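Side-chain contacts in protein LURP-one-related 15 (Arabidopsis thaliana, PDB 1ZXU), which is of unproven function but might be related to the phospholipid scramblases and the tubby-like superfamily of membrane-tethered transcription factors: residues A[68-71]-A[76-79]; A[115-120]-A[200-205]; A[147-152]-A[158-163]; A[100-105]-A[204-209]. All coordinates share one frame; numbering follows the deposited sequence.

Interaction 1 of 4, residues A[68-71]-A[76-79]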
loop_
_atom_site.group_PDB
_atom_site.type_symbol
_atom_site.label_atom_id
_atom_site.label_comp_id
_atom_site.label_asym_id
_atom_site.label_seq_id
_atom_site.Cartn_x
_atom_site.Cartn_y
_atom_site.Cartn_z
ATOM N N LYS A 68 4.019 -6.979 8.866
ATOM C CA LYS A 68 5.074 -7.163 9.884
ATOM C C LYS A 68 6.464 -6.913 9.412
ATOM O O LYS A 68 6.747 -6.991 8.226
ATOM C CB LYS A 68 5.007 -8.556 10.495
ATOM C CG LYS A 68 5.454 -9.640 9.587
ATOM C CD LYS A 68 5.622 -10.957 10.403
ATOM C CE LYS A 68 6.074 -12.143 9.567
ATOM N NZ LYS A 68 6.961 -11.850 8.397
ATOM N N GLU A 69 7.357 -6.612 10.365
ATOM C CA GLU A 69 8.801 -6.596 10.056
ATOM C C GLU A 69 9.228 -8.081 10.173
ATOM O O GLU A 69 9.023 -8.693 11.218
ATOM C CB GLU A 69 9.547 -5.746 11.113
ATOM C CG GLU A 69 9.412 -4.231 10.871
ATOM C CD GLU A 69 10.018 -3.353 12.001
ATOM O OE1 GLU A 69 10.535 -3.918 12.983
ATOM O OE2 GLU A 69 9.937 -2.111 11.891
ATOM N N PRO A 70 9.722 -8.673 9.081
ATOM C CA PRO A 70 9.962 -10.144 9.048
ATOM C C PRO A 70 11.136 -10.558 9.937
ATOM O O PRO A 70 11.173 -11.748 10.356
ATOM C CB PRO A 70 10.315 -10.424 7.604
ATOM C CG PRO A 70 10.846 -9.074 7.026
ATOM C CD PRO A 70 9.998 -8.022 7.795
ATOM N N VAL A 71 12.048 -9.622 10.188
ATOM C CA VAL A 71 13.255 -9.974 10.983
ATOM C C VAL A 71 13.443 -9.048 12.161
ATOM O O VAL A 71 13.383 -7.827 12.043
ATOM C CB VAL A 71 14.554 -10.001 10.100
ATOM C CG1 VAL A 71 15.784 -10.318 10.952
ATOM C CG2 VAL A 71 14.440 -10.932 8.903
ATOM N N ASP A 76 14.329 -2.229 8.117
ATOM C CA ASP A 76 14.367 -1.732 6.754
ATOM C C ASP A 76 13.313 -2.428 5.851
ATOM O O ASP A 76 13.179 -2.085 4.694
ATOM C CB ASP A 76 15.763 -1.953 6.185
ATOM C CG ASP A 76 16.125 -3.434 6.045
ATOM O OD1 ASP A 76 15.902 -4.226 7.005
ATOM O OD2 ASP A 76 16.651 -3.813 4.982
ATOM N N LYS A 77 12.615 -3.435 6.376
ATOM C CA LYS A 77 11.796 -4.309 5.512
ATOM C C LYS A 77 10.459 -4.531 6.211
ATOM O O LYS A 77 10.405 -4.694 7.434
ATOM C CB LYS A 77 12.407 -5.716 5.326
ATOM C CG LYS A 77 13.474 -5.898 4.338
ATOM C CD LYS A 77 13.549 -7.405 4.024
ATOM C CE LYS A 77 14.766 -7.757 3.176
ATOM N NZ LYS A 77 16.077 -7.624 3.887
ATOM N N ARG A 78 9.365 -4.553 5.433
ATOM C CA ARG A 78 8.115 -4.984 5.971
ATOM C C ARG A 78 7.550 -5.952 4.944
ATOM O O ARG A 78 7.786 -5.782 3.769
ATOM C CB ARG A 78 7.149 -3.795 6.057
ATOM C CG ARG A 78 6.005 -4.052 6.984
ATOM C CD ARG A 78 6.446 -3.661 8.426
ATOM N NE ARG A 78 7.051 -2.338 8.344
ATOM C CZ ARG A 78 6.389 -1.207 8.544
ATOM N NH1 ARG A 78 5.116 -1.207 8.966
ATOM N NH2 ARG A 78 7.044 -0.051 8.408
ATOM N N VAL A 79 6.790 -6.929 5.397
ATOM C CA VAL A 79 6.048 -7.788 4.479
ATOM C C VAL A 79 4.535 -7.703 4.746
ATOM O O VAL A 79 4.107 -7.517 5.882
ATOM C CB VAL A 79 6.549 -9.290 4.593
ATOM C CG1 VAL A 79 6.247 -9.851 5.953
ATOM C CG2 VAL A 79 5.906 -10.179 3.507
#
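Lys-68 and Val-79 run side by side on the same face of the sheet, paired across an antiparallel hydrogen-bonded site whose two backbone bonds, Lys-68 N to Val-79 O (3.0 Å) and Val-79 N to Lys-68 O (2.8 Å), are both nearly straight. The lysine CG packs alongside the valine CG1 at 3.7 Å, and a bend at chi4 (32°) folds NZ back over the same methyl.

On the other side of the strand lies Arg-78. Its CG is anti to the backbone N (chi1 -162°), and turns at chi2 and chi3 then lay the chain across the carbonyl of Lys-68, with CG and CD each resting against the oxygen. Glu-69 passes at a slant over this chain, its CG 3.9 Å from Arg-78 CD. The carboxylate and guanidinium planes stand 79° apart, and Glu-69 OE2 is 4.6 Å from Arg-78 NE, well out of the guanidinium plane. Pro-70 meets Lys-77 at about a right angle, its CD 3.4 Å from Lys-77 O.

Glu-69 instead forms a salt bridge with Arg-212, while Arg-78 NH1 binds Gly-52 O. The contact between these two side chains is therefore one of aliphatic packing, with a through-space attraction that probably favours both charged forms; the directional bonding between the segments comes from the backbone pair at the end of strand 63-68.

Interaction 2 of 4, residues A[115-120]-A[200-205]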
loop_
_atom_site.group_PDB
_atom_site.type_symbol
_atom_site.label_atom_id
_atom_site.label_comp_id
_atom_site.label_asym_id
_atom_site.label_seq_id
_atom_site.Cartn_x
_atom_site.Cartn_y
_atom_site.Cartn_z
ATOM N N LEU A 115 10.936 -6.834 -8.719
ATOM C CA LEU A 115 10.526 -5.456 -8.419
ATOM C C LEU A 115 9.160 -5.103 -9.089
ATOM O O LEU A 115 8.987 -5.231 -10.385
ATOM C CB LEU A 115 11.665 -4.536 -8.911
ATOM C CG LEU A 115 11.384 -3.066 -8.660
ATOM C CD1 LEU A 115 11.310 -2.685 -7.231
ATOM C CD2 LEU A 115 12.350 -2.138 -9.553
ATOM N N LEU A 116 8.239 -4.644 -8.281
ATOM C CA LEU A 116 6.930 -4.241 -8.774
ATOM C C LEU A 116 6.867 -2.717 -8.980
ATOM O O LEU A 116 6.317 -2.245 -9.993
ATOM C CB LEU A 116 5.817 -4.670 -7.843
ATOM C CG LEU A 116 5.541 -6.168 -7.839
ATOM C CD1 LEU A 116 4.646 -6.533 -6.657
ATOM C CD2 LEU A 116 4.966 -6.615 -9.155
ATOM N N TYR A 117 7.369 -1.975 -8.004
ATOM C CA TYR A 117 7.379 -0.472 -8.158
ATOM C C TYR A 117 8.275 0.130 -7.106
ATOM O O TYR A 117 8.659 -0.525 -6.116
ATOM C CB TYR A 117 5.986 0.140 -8.010
ATOM C CG TYR A 117 5.140 -0.446 -6.919
ATOM C CD1 TYR A 117 4.999 0.174 -5.692
ATOM C CD2 TYR A 117 4.393 -1.619 -7.192
ATOM C CE1 TYR A 117 4.143 -0.436 -4.665
ATOM C CE2 TYR A 117 3.579 -2.198 -6.211
ATOM C CZ TYR A 117 3.479 -1.596 -4.953
ATOM O OH TYR A 117 2.631 -2.185 -3.991
ATOM N N THR A 118 8.653 1.391 -7.369
ATOM C CA THR A 118 9.469 2.181 -6.432
ATOM C C THR A 118 8.634 3.378 -6.038
ATOM O O THR A 118 7.868 3.918 -6.845
ATOM C CB THR A 118 10.726 2.671 -7.165
ATOM O OG1 THR A 118 11.492 1.519 -7.641
ATOM C CG2 THR A 118 11.565 3.550 -6.248
ATOM N N VAL A 119 8.760 3.784 -4.779
ATOM C CA VAL A 119 7.969 4.897 -4.245
ATOM C C VAL A 119 8.984 5.906 -3.735
ATOM O O VAL A 119 9.910 5.536 -3.017
ATOM C CB VAL A 119 7.077 4.434 -3.099
ATOM C CG1 VAL A 119 6.287 5.616 -2.575
ATOM C CG2 VAL A 119 6.112 3.326 -3.602
ATOM N N LYS A 120 8.825 7.157 -4.138
ATOM C CA LYS A 120 9.741 8.204 -3.705
ATOM C C LYS A 120 8.948 9.241 -2.921
ATOM O O LYS A 120 7.835 9.649 -3.319
ATOM C CB LYS A 120 10.306 8.936 -4.939
ATOM C CG LYS A 120 11.149 8.116 -5.904
ATOM C CD LYS A 120 11.651 8.990 -7.075
ATOM C CE LYS A 120 12.292 8.171 -8.168
ATOM N NZ LYS A 120 12.976 9.060 -9.161
ATOM N N ILE A 200 -2.790 -0.613 -3.006
ATOM C CA ILE A 200 -3.160 0.455 -2.091
ATOM C C ILE A 200 -2.736 0.190 -0.608
ATOM O O ILE A 200 -2.222 1.082 0.078
ATOM C CB ILE A 200 -4.660 0.762 -2.182
ATOM C CG1 ILE A 200 -5.039 1.080 -3.649
ATOM C CG2 ILE A 200 -4.965 1.880 -1.147
ATOM C CD1 ILE A 200 -4.315 2.307 -4.238
ATOM N N ALA A 201 -2.867 -1.062 -0.170
ATOM C CA ALA A 201 -2.474 -1.439 1.195
ATOM C C ALA A 201 -0.968 -1.196 1.317
ATOM O O ALA A 201 -0.552 -0.678 2.333
ATOM C CB ALA A 201 -2.752 -2.936 1.446
ATOM N N SER A 202 -0.168 -1.482 0.276
ATOM C CA SER A 202 1.249 -1.191 0.450
ATOM C C SER A 202 1.557 0.300 0.611
ATOM O O SER A 202 2.491 0.706 1.343
ATOM C CB SER A 202 2.067 -1.803 -0.714
ATOM O OG SER A 202 1.924 -0.984 -1.865
ATOM N N LEU A 203 0.757 1.153 -0.063
ATOM C CA LEU A 203 0.932 2.581 0.080
ATOM C C LEU A 203 0.584 3.045 1.491
ATOM O O LEU A 203 1.205 3.949 2.017
ATOM C CB LEU A 203 0.100 3.345 -0.996
ATOM C CG LEU A 203 0.556 3.049 -2.427
ATOM C CD1 LEU A 203 -0.325 3.916 -3.404
ATOM C CD2 LEU A 203 2.011 3.448 -2.657
ATOM N N VAL A 204 -0.499 2.481 2.056
ATOM C CA VAL A 204 -0.907 2.780 3.418
ATOM C C VAL A 204 0.211 2.438 4.398
ATOM O O VAL A 204 0.526 3.237 5.302
ATOM C CB VAL A 204 -2.182 2.021 3.764
ATOM C CG1 VAL A 204 -2.487 2.117 5.326
ATOM C CG2 VAL A 204 -3.350 2.579 2.884
ATOM N N VAL A 205 0.857 1.311 4.149
ATOM C CA VAL A 205 2.019 0.894 4.942
ATOM C C VAL A 205 3.163 1.923 4.865
ATOM O O VAL A 205 3.730 2.309 5.882
ATOM C CB VAL A 205 2.486 -0.515 4.573
ATOM C CG1 VAL A 205 3.800 -0.854 5.321
ATOM C CG2 VAL A 205 1.346 -1.542 4.919
#
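The ring of Tyr-117 carries this contact by its edge: Ser-202 OG lies near the ring plane beside the hydroxyl, and Val-119 CG2, from the same strand, also sits in plane at the rim. Phe-199, one turn earlier on the helix, adds an edge-to-face ring contact, and Val-27, Val-28, Val-104 and Val-133 also touch the tyrosine.

Tyr-117 OH donates to Ser-202 OG across a short 2.5 Å. With chi1 at 41°, the tyrosine CG stands between the backbone N and the carbonyl carbon, and the ring reaches inward from strand 115-120 to the helix. Leu-116 and Tyr-117 both face Val-104 in a classic beta bulge at the base of this projection. Two residues farther along, Val-119 CG2 touches Leu-203 CD2 at 4.2 Å, an apolar meeting of branch ends.

Ser-202 OG is also hydrogen-bonded to Phe-199 O within the helix. The serine hydroxyl thus accepts from the phenol while paired with a carbonyl of its own helix, a relay that gives both buried hydroxyls a partner in a largely apolar interior and ties strand 115-120 to the helix.

Interaction 3 of 4, residues A[147-152]-A[158-163]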
loop_
_atom_site.group_PDB
_atom_site.type_symbol
_atom_site.label_atom_id
_atom_site.label_comp_id
_atom_site.label_asym_id
_atom_site.label_seq_id
_atom_site.Cartn_x
_atom_site.Cartn_y
_atom_site.Cartn_z
ATOM N N ARG A 147 0.288 8.868 -7.950
ATOM C CA ARG A 147 0.762 9.837 -6.966
ATOM C C ARG A 147 -0.164 9.824 -5.749
ATOM O O ARG A 147 -1.369 9.568 -5.866
ATOM C CB ARG A 147 0.871 11.252 -7.525
ATOM C CG ARG A 147 -0.276 11.710 -8.351
ATOM C CD ARG A 147 0.095 13.077 -8.978
ATOM N NE ARG A 147 0.556 12.930 -10.353
ATOM C CZ ARG A 147 -0.259 12.783 -11.391
ATOM N NH1 ARG A 147 -1.578 12.758 -11.200
ATOM N NH2 ARG A 147 0.242 12.660 -12.614
ATOM N N VAL A 148 0.390 10.135 -4.594
ATOM C CA VAL A 148 -0.449 10.315 -3.412
ATOM C C VAL A 148 -0.350 11.780 -2.961
ATOM O O VAL A 148 0.753 12.317 -2.817
ATOM C CB VAL A 148 0.065 9.407 -2.250
ATOM C CG1 VAL A 148 -0.890 9.498 -1.047
ATOM C CG2 VAL A 148 0.245 7.909 -2.724
ATOM N N LYS A 149 -1.504 12.404 -2.774
ATOM C CA LYS A 149 -1.580 13.796 -2.285
ATOM C C LYS A 149 -2.392 13.813 -0.998
ATOM O O LYS A 149 -2.904 12.792 -0.563
ATOM C CB LYS A 149 -2.283 14.629 -3.336
ATOM C CG LYS A 149 -1.610 14.582 -4.687
ATOM C CD LYS A 149 -2.270 15.634 -5.668
ATOM C CE LYS A 149 -1.373 15.847 -6.883
ATOM N NZ LYS A 149 -2.079 16.486 -8.048
ATOM N N GLY A 150 -2.485 14.975 -0.349
ATOM C CA GLY A 150 -3.318 15.073 0.861
ATOM C C GLY A 150 -2.468 14.768 2.074
ATOM O O GLY A 150 -1.261 14.591 1.949
ATOM N N SER A 151 -3.093 14.674 3.240
ATOM C CA SER A 151 -2.332 14.576 4.506
ATOM C C SER A 151 -2.689 13.361 5.362
ATOM O O SER A 151 -3.851 13.151 5.640
ATOM C CB SER A 151 -2.530 15.861 5.316
ATOM O OG SER A 151 -2.127 15.684 6.665
ATOM N N TRP A 152 -1.672 12.577 5.753
ATOM C CA TRP A 152 -1.857 11.444 6.655
ATOM C C TRP A 152 -2.482 11.909 7.945
ATOM O O TRP A 152 -3.451 11.329 8.411
ATOM C CB TRP A 152 -0.528 10.723 6.937
ATOM C CG TRP A 152 -0.573 9.614 7.921
ATOM C CD1 TRP A 152 -0.186 9.655 9.225
ATOM C CD2 TRP A 152 -0.997 8.262 7.669
ATOM N NE1 TRP A 152 -0.362 8.406 9.810
ATOM C CE2 TRP A 152 -0.850 7.547 8.869
ATOM C CE3 TRP A 152 -1.493 7.608 6.545
ATOM C CZ2 TRP A 152 -1.198 6.200 8.979
ATOM C CZ3 TRP A 152 -1.824 6.263 6.640
ATOM C CH2 TRP A 152 -1.657 5.574 7.849
ATOM N N VAL A 158 -5.167 10.980 -0.843
ATOM C CA VAL A 158 -5.870 10.550 -2.057
ATOM C C VAL A 158 -4.779 9.987 -2.963
ATOM O O VAL A 158 -3.711 10.590 -3.108
ATOM C CB VAL A 158 -6.558 11.729 -2.767
ATOM C CG1 VAL A 158 -7.256 11.214 -3.972
ATOM C CG2 VAL A 158 -7.586 12.403 -1.797
ATOM N N VAL A 159 -5.049 8.829 -3.565
ATOM C CA VAL A 159 -4.133 8.239 -4.530
ATOM C C VAL A 159 -4.742 8.449 -5.931
ATOM O O VAL A 159 -5.918 8.089 -6.160
ATOM C CB VAL A 159 -3.979 6.708 -4.309
ATOM C CG1 VAL A 159 -2.862 6.142 -5.172
ATOM C CG2 VAL A 159 -3.618 6.392 -2.821
ATOM N N TYR A 160 -3.891 8.956 -6.849
ATOM C CA TYR A 160 -4.298 9.210 -8.242
ATOM C C TYR A 160 -3.508 8.370 -9.203
ATOM O O TYR A 160 -2.307 8.094 -8.941
ATOM C CB TYR A 160 -3.976 10.651 -8.589
ATOM C CG TYR A 160 -4.689 11.651 -7.754
ATOM C CD1 TYR A 160 -5.928 12.149 -8.156
ATOM C CD2 TYR A 160 -4.128 12.108 -6.578
ATOM C CE1 TYR A 160 -6.601 13.106 -7.386
ATOM C CE2 TYR A 160 -4.791 13.063 -5.790
ATOM C CZ TYR A 160 -6.025 13.534 -6.204
ATOM O OH TYR A 160 -6.645 14.480 -5.429
ATOM N N ALA A 161 -4.148 7.986 -10.323
ATOM C CA ALA A 161 -3.471 7.358 -11.459
ATOM C C ALA A 161 -2.769 8.490 -12.202
ATOM O O ALA A 161 -3.316 9.590 -12.367
ATOM C CB ALA A 161 -4.496 6.655 -12.394
ATOM N N GLY A 162 -1.524 8.259 -12.590
ATOM C CA GLY A 162 -0.685 9.327 -13.135
ATOM C C GLY A 162 -1.233 9.869 -14.463
ATOM O O GLY A 162 -1.323 11.088 -14.648
ATOM N N GLU A 163 -1.597 8.970 -15.375
ATOM C CA GLU A 163 -1.803 9.333 -16.796
ATOM C C GLU A 163 -3.209 9.822 -17.131
ATOM O O GLU A 163 -3.539 10.021 -18.311
ATOM C CB GLU A 163 -1.445 8.140 -17.714
ATOM C CG GLU A 163 -2.482 6.979 -17.750
ATOM C CD GLU A 163 -3.065 6.658 -16.370
ATOM O OE1 GLU A 163 -2.268 6.467 -15.421
ATOM O OE2 GLU A 163 -4.310 6.617 -16.235
#
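Strands 147-149 and 158-161 run antiparallel, their axes 4.7 Å apart at closest approach and 148° between their directions, with Arg-147/Tyr-160 and Lys-149/Val-158 as hydrogen-bonded pairs on either side of the non-hydrogen-bonded pair Val-148/Val-159. Each hydrogen-bonded pair is closed by two backbone bonds, the shortest from Tyr-160 N to Arg-147 O (2.8 Å).

Arg-147, Lys-149, Val-158 and Tyr-160 share one face. The arginine crosses Tyr-160 at about a right angle, CG lying 3.9 Å from the tyrosine CB, and a bend at chi3 (99°) carries the guanidinium along the neighbouring strand to Gly-162. There Arg-147 NH2 donates to Gly-162 O over 3.0 Å, in the carbonyl plane and on a lone pair, though the oxygen is tilted from the guanidinium plane; Gly-162 CA lies over one guanidinium face. NH1 of the same arginine forms a salt bridge with Asp-165.

Lys-149 stretches across Tyr-160 on the same side of the ring as the arginine, its extended chain placing CD 3.6 Å from ring carbon CE2. Its NZ, 5.2 Å from the ring centroid, adds at most a weak cation-pi attraction. Val-158 CG1 lies over the opposite ring face, offset toward the rim.

The other sheet face is apolar: Val-148 CG2 and Val-159 CG2 meet at 4.2 Å, and Val-159 packs on Leu-203 of helix 197-211. Such alternation, with Val-148 and Val-159 turned to the helix and Arg-147, Lys-149, Val-158 and Tyr-160 outward, is the pattern of a beta hairpin in the wall of a closed antiparallel barrel around a central helix, as in the Tubby C-terminal fold.

Interaction 4 of 4, residues A[100-105]-A[204-209]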
loop_
_atom_site.group_PDB
_atom_site.type_symbol
_atom_site.label_atom_id
_atom_site.label_comp_id
_atom_site.label_asym_id
_atom_site.label_seq_id
_atom_site.Cartn_x
_atom_site.Cartn_y
_atom_site.Cartn_z
ATOM N N ASP A 100 13.297 8.032 2.345
ATOM C CA ASP A 100 12.609 8.730 1.272
ATOM C C ASP A 100 12.436 7.929 -0.037
ATOM O O ASP A 100 12.064 8.460 -1.092
ATOM C CB ASP A 100 13.183 10.155 1.072
ATOM C CG ASP A 100 14.525 10.188 0.314
ATOM O OD1 ASP A 100 15.202 9.137 0.188
ATOM O OD2 ASP A 100 14.897 11.317 -0.152
ATOM N N ARG A 101 12.761 6.632 0.015
ATOM C CA ARG A 101 12.690 5.809 -1.167
ATOM C C ARG A 101 12.407 4.359 -0.732
ATOM O O ARG A 101 13.101 3.844 0.151
ATOM C CB ARG A 101 14.021 5.853 -1.847
ATOM C CG ARG A 101 13.978 5.371 -3.209
ATOM C CD ARG A 101 15.360 5.489 -3.748
ATOM N NE ARG A 101 15.612 4.330 -4.572
ATOM C CZ ARG A 101 15.292 4.241 -5.854
ATOM N NH1 ARG A 101 14.728 5.268 -6.489
ATOM N NH2 ARG A 101 15.575 3.119 -6.500
ATOM N N TRP A 102 11.389 3.732 -1.326
ATOM C CA TRP A 102 11.008 2.312 -0.990
ATOM C C TRP A 102 10.927 1.561 -2.282
ATOM O O TRP A 102 10.490 2.122 -3.304
ATOM C CB TRP A 102 9.617 2.218 -0.312
ATOM C CG TRP A 102 9.517 2.921 1.020
ATOM C CD1 TRP A 102 9.596 2.346 2.250
ATOM C CD2 TRP A 102 9.400 4.342 1.233
ATOM N NE1 TRP A 102 9.488 3.319 3.232
ATOM C CE2 TRP A 102 9.352 4.546 2.635
ATOM C CE3 TRP A 102 9.233 5.433 0.376
ATOM C CZ2 TRP A 102 9.192 5.822 3.200
ATOM C CZ3 TRP A 102 9.077 6.723 0.931
ATOM C CH2 TRP A 102 9.058 6.896 2.344
ATOM N N GLN A 103 11.360 0.294 -2.274
ATOM C CA GLN A 103 11.000 -0.572 -3.417
ATOM C C GLN A 103 10.090 -1.672 -2.895
ATOM O O GLN A 103 10.208 -2.088 -1.743
ATOM C CB GLN A 103 12.218 -1.190 -4.079
ATOM C CG GLN A 103 13.055 -0.094 -4.759
ATOM C CD GLN A 103 14.094 -0.599 -5.702
ATOM O OE1 GLN A 103 14.853 -1.521 -5.380
ATOM N NE2 GLN A 103 14.158 0.023 -6.884
ATOM N N VAL A 104 9.208 -2.142 -3.768
ATOM C CA VAL A 104 8.199 -3.093 -3.338
ATOM C C VAL A 104 8.334 -4.211 -4.363
ATOM O O VAL A 104 8.323 -3.961 -5.594
ATOM C CB VAL A 104 6.789 -2.488 -3.439
ATOM C CG1 VAL A 104 5.749 -3.516 -2.981
ATOM C CG2 VAL A 104 6.634 -1.294 -2.507
ATOM N N PHE A 105 8.434 -5.423 -3.808
ATOM C CA PHE A 105 8.741 -6.646 -4.580
ATOM C C PHE A 105 7.614 -7.627 -4.450
ATOM O O PHE A 105 6.914 -7.647 -3.440
ATOM C CB PHE A 105 9.971 -7.324 -3.972
ATOM C CG PHE A 105 11.199 -6.435 -4.002
ATOM C CD1 PHE A 105 12.027 -6.475 -5.116
ATOM C CD2 PHE A 105 11.459 -5.533 -2.983
ATOM C CE1 PHE A 105 13.148 -5.653 -5.243
ATOM C CE2 PHE A 105 12.620 -4.668 -3.095
ATOM C CZ PHE A 105 13.458 -4.761 -4.242
ATOM N N VAL A 204 -0.499 2.481 2.056
ATOM C CA VAL A 204 -0.907 2.780 3.418
ATOM C C VAL A 204 0.211 2.438 4.398
ATOM O O VAL A 204 0.526 3.237 5.302
ATOM C CB VAL A 204 -2.182 2.021 3.764
ATOM C CG1 VAL A 204 -2.487 2.117 5.326
ATOM C CG2 VAL A 204 -3.350 2.579 2.884
ATOM N N VAL A 205 0.857 1.311 4.149
ATOM C CA VAL A 205 2.019 0.894 4.942
ATOM C C VAL A 205 3.163 1.923 4.865
ATOM O O VAL A 205 3.730 2.309 5.882
ATOM C CB VAL A 205 2.486 -0.515 4.573
ATOM C CG1 VAL A 205 3.800 -0.854 5.321
ATOM C CG2 VAL A 205 1.346 -1.542 4.919
ATOM N N ILE A 206 3.481 2.337 3.662
ATOM C CA ILE A 206 4.513 3.381 3.467
ATOM C C ILE A 206 4.128 4.719 4.137
ATOM O O ILE A 206 4.985 5.392 4.762
ATOM C CB ILE A 206 4.808 3.571 1.961
ATOM C CG1 ILE A 206 5.514 2.320 1.431
ATOM C CG2 ILE A 206 5.674 4.796 1.745
ATOM C CD1 ILE A 206 5.586 2.247 -0.105
ATOM N N LEU A 207 2.873 5.153 4.001
ATOM C CA LEU A 207 2.442 6.373 4.683
ATOM C C LEU A 207 2.593 6.266 6.172
ATOM O O LEU A 207 2.996 7.215 6.839
ATOM C CB LEU A 207 0.999 6.690 4.328
ATOM C CG LEU A 207 0.823 7.144 2.882
ATOM C CD1 LEU A 207 -0.625 7.111 2.507
ATOM C CD2 LEU A 207 1.420 8.588 2.767
ATOM N N ASP A 208 2.199 5.119 6.712
ATOM C CA ASP A 208 2.356 4.888 8.148
ATOM C C ASP A 208 3.866 4.975 8.544
ATOM O O ASP A 208 4.200 5.580 9.586
ATOM C CB ASP A 208 1.823 3.521 8.481
ATOM C CG ASP A 208 2.034 3.171 9.946
ATOM O OD1 ASP A 208 1.255 3.674 10.739
ATOM O OD2 ASP A 208 2.972 2.413 10.217
ATOM N N ASP A 209 4.744 4.445 7.707
ATOM C CA ASP A 209 6.214 4.429 7.965
ATOM C C ASP A 209 6.714 5.859 7.984
ATOM O O ASP A 209 7.506 6.220 8.865
ATOM C CB ASP A 209 6.943 3.700 6.860
ATOM C CG ASP A 209 8.368 3.338 7.247
ATOM O OD1 ASP A 209 8.580 2.888 8.398
ATOM O OD2 ASP A 209 9.251 3.510 6.382
#
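Trp-102, on the inner side of strand 101-106, meets Ile-206 and Asp-209 of helix 197-211 in a buried interface that joins a CH-pi contact to a single side-chain hydrogen bond. The short segments run roughly antiparallel, their axes 10.9 Å apart at closest approach, a gap bridged by side chains alone.

Ile-206 comes over one face of the Trp-102 indole. Its CG2 methyl sits almost exactly above the six-membered ring, 3.6 Å from the centroid and 6° off the normal, while CG1 and CD1 lie along the five-membered ring and Trp-102 CB. Since CG2 is anti to the backbone N and CG1 lies beside it, the two branches divide the indole between them. CD1 continues to Val-104, reaching its CG2 at 4.4 Å, and Leu-91, Val-119 and Leu-131 of the surrounding strands also touch Ile-206.

This is the arrangement of the Tubby_C clan to which the LURP-one-related family belongs: a hydrophobic helix threads a closed antiparallel barrel, and inward side chains of successive strands pack against it.

One turn beyond Ile-206, Asp-209 takes up the polar edge of the same indole. Trp-102 NE1 donates to Asp-209 OD2 at 3.2 Å, with an N-H...O angle of 159°. The oxygen lies in the indole plane and is approached on its anti side, somewhat out of the carboxylate plane, with ring and carboxylate planes 75° apart. The other carboxylate oxygen, OD1, has a long, weak ion pair with Arg-78, whereas OD2 lies close to Glu-93 OE2, a like-charged neighbour that would probably raise the proton affinity of the pair.

Overall arrangement
All four contacts belong to one closed antiparallel barrel, and helix 197-211 runs through its middle. Interactions 2 and 4 have centres about 5 Å apart: they use neighbouring strands 115-120 and 101-106 and overlapping parts of the helix, sharing Val-204 and Val-205. Interactions 1 and 3 join adjacent strands in the wall, on opposite sides of the chain's centre with their own centres about 25 Å apart. Interaction 1 precedes the others in the chain, while the hairpin of interaction 3 lies in the chain between the strands and the helix of interactions 2 and 4. Arg-78 and Leu-203 link wall to helix, so the C-terminal helix ties distant strands into one core.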